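Local coordinates for protein myosin-4 (PDB 4LL6) that carries selected mRNAs, ASH1 mRNA among them, toward the yeast bud as an actin-based motor recruited through SHE3, here represented by its globular tail domain, at residues S153-I158 / F176-T181; L208-V213 / L335-D340. The protein carries 1 engineered substitution. One frame throughout, in Å; residues are numbered along the deposited sequence.

Contact 1. Residues S153-I158 / F176-T181; sequences SAHIEI and FAKLFT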
# COMPACT_ATOMS: atom_id res chain seq x y z
N SER A 153 3.29 -1.48 -12.76
CA SER A 153 3.30 -2.83 -13.29
C SER A 153 3.35 -2.77 -14.82
O SER A 153 4.11 -3.50 -15.45
CB SER A 153 2.06 -3.59 -12.84
OG SER A 153 2.01 -3.71 -11.43
N ALA A 154 2.53 -1.90 -15.40
CA ALA A 154 2.47 -1.73 -16.86
C ALA A 154 3.81 -1.24 -17.40
O ALA A 154 4.41 -1.88 -18.27
CB ALA A 154 1.38 -0.72 -17.22
N HIS A 155 4.26 -0.11 -16.88
CA HIS A 155 5.50 0.50 -17.31
C HIS A 155 6.72 -0.40 -17.15
O HIS A 155 7.63 -0.36 -17.98
CB HIS A 155 5.69 1.82 -16.55
CG HIS A 155 7.01 2.49 -16.81
ND1 HIS A 155 8.18 2.11 -16.19
CD2 HIS A 155 7.33 3.54 -17.61
CE1 HIS A 155 9.16 2.88 -16.60
NE2 HIS A 155 8.68 3.76 -17.46
N ILE A 156 6.77 -1.22 -16.11
CA ILE A 156 7.91 -2.10 -15.91
C ILE A 156 7.65 -3.49 -16.52
O ILE A 156 8.46 -4.41 -16.37
CB ILE A 156 8.28 -2.21 -14.39
CG1 ILE A 156 9.77 -2.51 -14.22
CG2 ILE A 156 7.47 -3.31 -13.72
CD1 ILE A 156 10.67 -1.33 -14.52
N GLU A 157 6.52 -3.63 -17.20
CA GLU A 157 6.11 -4.88 -17.86
C GLU A 157 6.34 -6.13 -17.01
O GLU A 157 7.16 -6.98 -17.36
CB GLU A 157 6.85 -5.04 -19.20
CG GLU A 157 6.58 -3.91 -20.19
CD GLU A 157 7.39 -4.05 -21.48
OE1 GLU A 157 7.29 -5.11 -22.14
OE2 GLU A 157 8.12 -3.10 -21.82
N ILE A 158 5.61 -6.25 -15.91
CA ILE A 158 5.77 -7.39 -15.01
C ILE A 158 5.19 -8.69 -15.58
O ILE A 158 5.74 -9.76 -15.36
CB ILE A 158 5.14 -7.10 -13.63
CG1 ILE A 158 6.15 -6.34 -12.76
CG2 ILE A 158 4.72 -8.38 -12.94
CD1 ILE A 158 5.51 -5.51 -11.66
N PHE A 176 14.30 -7.79 -15.85
CA PHE A 176 14.57 -7.80 -14.42
C PHE A 176 15.52 -6.68 -14.01
O PHE A 176 15.40 -6.13 -12.91
CB PHE A 176 15.13 -9.14 -13.98
CG PHE A 176 14.08 -10.15 -13.66
CD1 PHE A 176 13.63 -11.03 -14.64
CD2 PHE A 176 13.53 -10.22 -12.39
CE1 PHE A 176 12.64 -11.97 -14.35
CE2 PHE A 176 12.54 -11.15 -12.08
CZ PHE A 176 12.09 -12.03 -13.06
N ALA A 177 16.47 -6.35 -14.89
CA ALA A 177 17.42 -5.28 -14.61
C ALA A 177 16.62 -4.00 -14.41
O ALA A 177 16.80 -3.29 -13.43
CB ALA A 177 18.40 -5.12 -15.78
N LYS A 178 15.73 -3.73 -15.36
CA LYS A 178 14.87 -2.54 -15.32
C LYS A 178 13.99 -2.55 -14.06
O LYS A 178 13.77 -1.50 -13.44
CB LYS A 178 14.01 -2.51 -16.58
CG LYS A 178 13.11 -1.31 -16.71
CD LYS A 178 12.14 -1.49 -17.87
CE LYS A 178 11.10 -0.38 -17.92
NZ LYS A 178 10.09 -0.62 -18.99
N LEU A 179 13.48 -3.72 -13.68
CA LEU A 179 12.63 -3.85 -12.49
C LEU A 179 13.42 -3.47 -11.25
O LEU A 179 12.97 -2.65 -10.45
CB LEU A 179 12.14 -5.29 -12.32
CG LEU A 179 11.59 -5.59 -10.92
CD1 LEU A 179 10.26 -4.87 -10.74
CD2 LEU A 179 11.42 -7.08 -10.71
N PHE A 180 14.59 -4.08 -11.07
CA PHE A 180 15.43 -3.78 -9.93
C PHE A 180 15.79 -2.29 -9.90
O PHE A 180 15.90 -1.69 -8.83
CB PHE A 180 16.70 -4.64 -9.95
CG PHE A 180 16.45 -6.10 -9.81
CD1 PHE A 180 15.70 -6.59 -8.74
CD2 PHE A 180 16.93 -7.00 -10.74
CE1 PHE A 180 15.45 -7.96 -8.59
CE2 PHE A 180 16.69 -8.37 -10.61
CZ PHE A 180 15.93 -8.85 -9.53
N THR A 181 15.93 -1.69 -11.08
CA THR A 181 16.26 -0.27 -11.15
C THR A 181 15.04 0.60 -10.81
O THR A 181 15.17 1.77 -10.43
CB THR A 181 16.83 0.09 -12.55
OG1 THR A 181 17.94 -0.76 -12.85
CG2 THR A 181 17.32 1.53 -12.58
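Ile-156 and Lys-178 make the main meeting of a helix-end-to-helix contact in the globular tail, where the C-terminal end of helix 120-155 lies against the side of helix 173-192. The backbones come closest at Ile-156 and Leu-179, whose CA atoms are 6.1 Å apart, and the interface is small, 250 Å² summed over both sides. The Lys-178 chain is extended, with CG anti to its backbone N (chi1 -178°), and this carries the ammonium group across to the last turn of the other helix. There NZ donates to His-155 O at 2.7 Å, in the carbonyl plane and with a C=O...donor angle of 159°. The same nitrogen lies over one face of the His-155 imidazole. Glu-157 OE2 is 4.2 Å from Lys-178 NZ, beyond salt-bridge range, though its charge may still favour the ammonium group there.

The carbonyl belongs to a helix terminus closed by a Schellman motif: Ile-158 N bonds Ser-153 O, Glu-157 N bonds Ala-154 O, and Glu-157, at phi 43°, is the C-prime residue. A cationic group at this end would be expected to interact favourably with the helix dipole.

Next to this hydrogen bond, the Ile-156 and Lys-178 side chains lie antiparallel, each directed toward the other's backbone. Ile-156 CD1 approaches Lys-178 CG to 3.3 Å, tighter than ordinary van der Waals contact, while Ile-156 CG1 rests 3.6 Å from Leu-179 CA. Beyond this layer, Leu-179 packs on Met-161 and on Leu-241 of helix 228-245, and Ile-158 reaches Met-214 and Leu-215 of helix 197-221.

Contact 2. Residues L208-V213 / L335-D340; sequences LKYLNV and LSAQFD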
# COMPACT_ATOMS: atom_id res chain seq x y z
N LEU A 208 4.32 -6.11 -2.55
CA LEU A 208 4.33 -7.53 -2.90
C LEU A 208 2.92 -8.11 -2.87
O LEU A 208 2.59 -8.96 -3.69
CB LEU A 208 5.23 -8.31 -1.95
CG LEU A 208 6.72 -8.00 -2.16
CD1 LEU A 208 7.55 -8.58 -1.02
CD2 LEU A 208 7.16 -8.57 -3.49
N LYS A 209 2.09 -7.64 -1.93
CA LYS A 209 0.70 -8.09 -1.82
C LYS A 209 -0.06 -7.73 -3.08
O LYS A 209 -0.90 -8.50 -3.56
CB LYS A 209 -0.01 -7.45 -0.63
CG LYS A 209 0.44 -7.95 0.72
CD LYS A 209 -0.49 -7.47 1.82
CE LYS A 209 0.01 -7.96 3.17
NZ LYS A 209 -0.94 -7.68 4.27
N TYR A 210 0.23 -6.55 -3.62
CA TYR A 210 -0.41 -6.10 -4.84
C TYR A 210 0.00 -7.01 -6.00
O TYR A 210 -0.85 -7.49 -6.76
CB TYR A 210 -0.01 -4.66 -5.15
CG TYR A 210 -0.58 -4.19 -6.46
CD1 TYR A 210 -1.88 -3.69 -6.54
CD2 TYR A 210 0.15 -4.31 -7.65
CE1 TYR A 210 -2.45 -3.33 -7.75
CE2 TYR A 210 -0.41 -3.95 -8.88
CZ TYR A 210 -1.71 -3.46 -8.92
OH TYR A 210 -2.27 -3.10 -10.12
N LEU A 211 1.31 -7.25 -6.11
CA LEU A 211 1.85 -8.10 -7.16
C LEU A 211 1.29 -9.53 -7.07
O LEU A 211 1.07 -10.18 -8.09
CB LEU A 211 3.38 -8.11 -7.08
CG LEU A 211 4.05 -6.80 -7.45
CD1 LEU A 211 5.53 -6.91 -7.13
CD2 LEU A 211 3.87 -6.52 -8.94
N ASN A 212 1.05 -10.00 -5.86
CA ASN A 212 0.46 -11.32 -5.64
C ASN A 212 -0.88 -11.34 -6.39
O ASN A 212 -1.14 -12.22 -7.21
CB ASN A 212 0.25 -11.54 -4.14
CG ASN A 212 -0.52 -12.81 -3.84
OD1 ASN A 212 -0.05 -13.90 -4.14
ND2 ASN A 212 -1.70 -12.67 -3.26
N VAL A 213 -1.73 -10.36 -6.10
CA VAL A 213 -3.04 -10.22 -6.74
C VAL A 213 -2.92 -10.10 -8.27
O VAL A 213 -3.55 -10.86 -9.01
CB VAL A 213 -3.79 -8.95 -6.20
CG1 VAL A 213 -5.03 -8.62 -7.06
CG2 VAL A 213 -4.16 -9.16 -4.74
N LEU A 335 -8.68 -12.17 -7.29
CA LEU A 335 -8.20 -11.59 -6.04
C LEU A 335 -8.33 -10.08 -6.11
O LEU A 335 -8.43 -9.50 -7.19
CB LEU A 335 -6.72 -11.93 -5.80
CG LEU A 335 -6.27 -13.39 -5.63
CD1 LEU A 335 -4.76 -13.38 -5.38
CD2 LEU A 335 -7.01 -14.07 -4.48
N SER A 336 -8.32 -9.46 -4.94
CA SER A 336 -8.40 -8.02 -4.82
C SER A 336 -7.40 -7.62 -3.73
O SER A 336 -7.31 -8.28 -2.69
CB SER A 336 -9.80 -7.58 -4.41
OG SER A 336 -10.12 -8.09 -3.12
N ALA A 337 -6.65 -6.56 -3.99
CA ALA A 337 -5.68 -6.08 -3.02
C ALA A 337 -6.39 -5.37 -1.86
O ALA A 337 -7.29 -4.55 -2.07
CB ALA A 337 -4.71 -5.12 -3.69
N GLN A 338 -5.98 -5.71 -0.64
CA GLN A 338 -6.52 -5.14 0.58
C GLN A 338 -5.32 -5.00 1.51
O GLN A 338 -4.52 -5.93 1.63
CB GLN A 338 -7.55 -6.08 1.20
CG GLN A 338 -8.60 -6.55 0.21
CD GLN A 338 -10.01 -6.29 0.68
OE1 GLN A 338 -10.98 -6.55 -0.03
NE2 GLN A 338 -10.14 -5.76 1.90
N PHE A 339 -5.20 -3.86 2.16
CA PHE A 339 -4.06 -3.64 3.06
C PHE A 339 -4.48 -3.36 4.49
O PHE A 339 -5.55 -2.80 4.74
CB PHE A 339 -3.21 -2.45 2.55
CG PHE A 339 -2.87 -2.54 1.11
CD1 PHE A 339 -3.33 -1.59 0.21
CD2 PHE A 339 -2.12 -3.60 0.64
CE1 PHE A 339 -3.06 -1.69 -1.14
CE2 PHE A 339 -1.84 -3.71 -0.72
CZ PHE A 339 -2.31 -2.76 -1.62
N ASP A 340 -3.62 -3.74 5.44
CA ASP A 340 -3.94 -3.50 6.83
C ASP A 340 -3.69 -2.04 7.15
O ASP A 340 -3.05 -1.33 6.38
CB ASP A 340 -3.10 -4.39 7.76
CG ASP A 340 -3.30 -5.86 7.49
OD1 ASP A 340 -4.39 -6.24 6.99
OD2 ASP A 340 -2.38 -6.65 7.81
O HOH W 1 -1.08 -4.73 5.05
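Two aromatic rings border this contact: the Phe-339 ring meets Lys-209 at its edge, CE2 lying 4.2 Å from Lys-209 CB, and the Tyr-210 ring receives the Ala-337 methyl obliquely, CB to CD1 4.3 Å. Outside the pair, Tyr-210 packs on Met-149 and Lys-150 of helix 120-155, and Phe-339 touches Leu-145 of that helix. The third flat group, the Asn-212 amide, has Leu-335 CD1 3.8 Å from ND2, but ND2 donates to Gln-258 OE1 and OD1 accepts from Ile-259 N.

An extended segment without regular secondary structure, 335-340, is laid along helix 197-221, whose 208-213 turns belong to the DIL domain. No direct hydrogen bond joins 208-213 to 335-340, so apolar contact does most of the work here; farther along the same helix, Asn-217 OD1 takes Leu-335 N and Lys-202 NZ gives to Asp-340 O. Val-213 is wedged against the extended backbone: CG1, anti to the backbone N (chi1 168°), meets Leu-335 O at 3.5 Å, while CG2 lies 3.7 Å from Ala-337 N.

Lys-209, its chain extended, reaches Asp-340 and crosses that side chain at about a right angle; the salt bridge is long, NZ to OD2 4.0 Å. A water accepts from Lys-209 NZ at 3.1 Å and from Asp-340 N at 2.8 Å.

Overall arrangement
From the N terminus, the chain leaves helix 120-155, passes through the short helix 158-162 and enters helix 173-192; contact 1 closes this short excursion, with 17 residues between its segments. Helix 197-221 follows directly and supplies the first side of contact 2, whose partner arrives 121 residues after that segment, in the loop between helices 310-320 and 361-367. The contacts are therefore in series, neither nested nor crossed. Their centres are 18 Å apart, yet they touch: Ile-158 CD1 lies 3.3 Å from Leu-211 CD2, and Ser-153 OG packs on Tyr-210. Helix 197-221 thus lies between the end of helix 120-155 and the late extended segment.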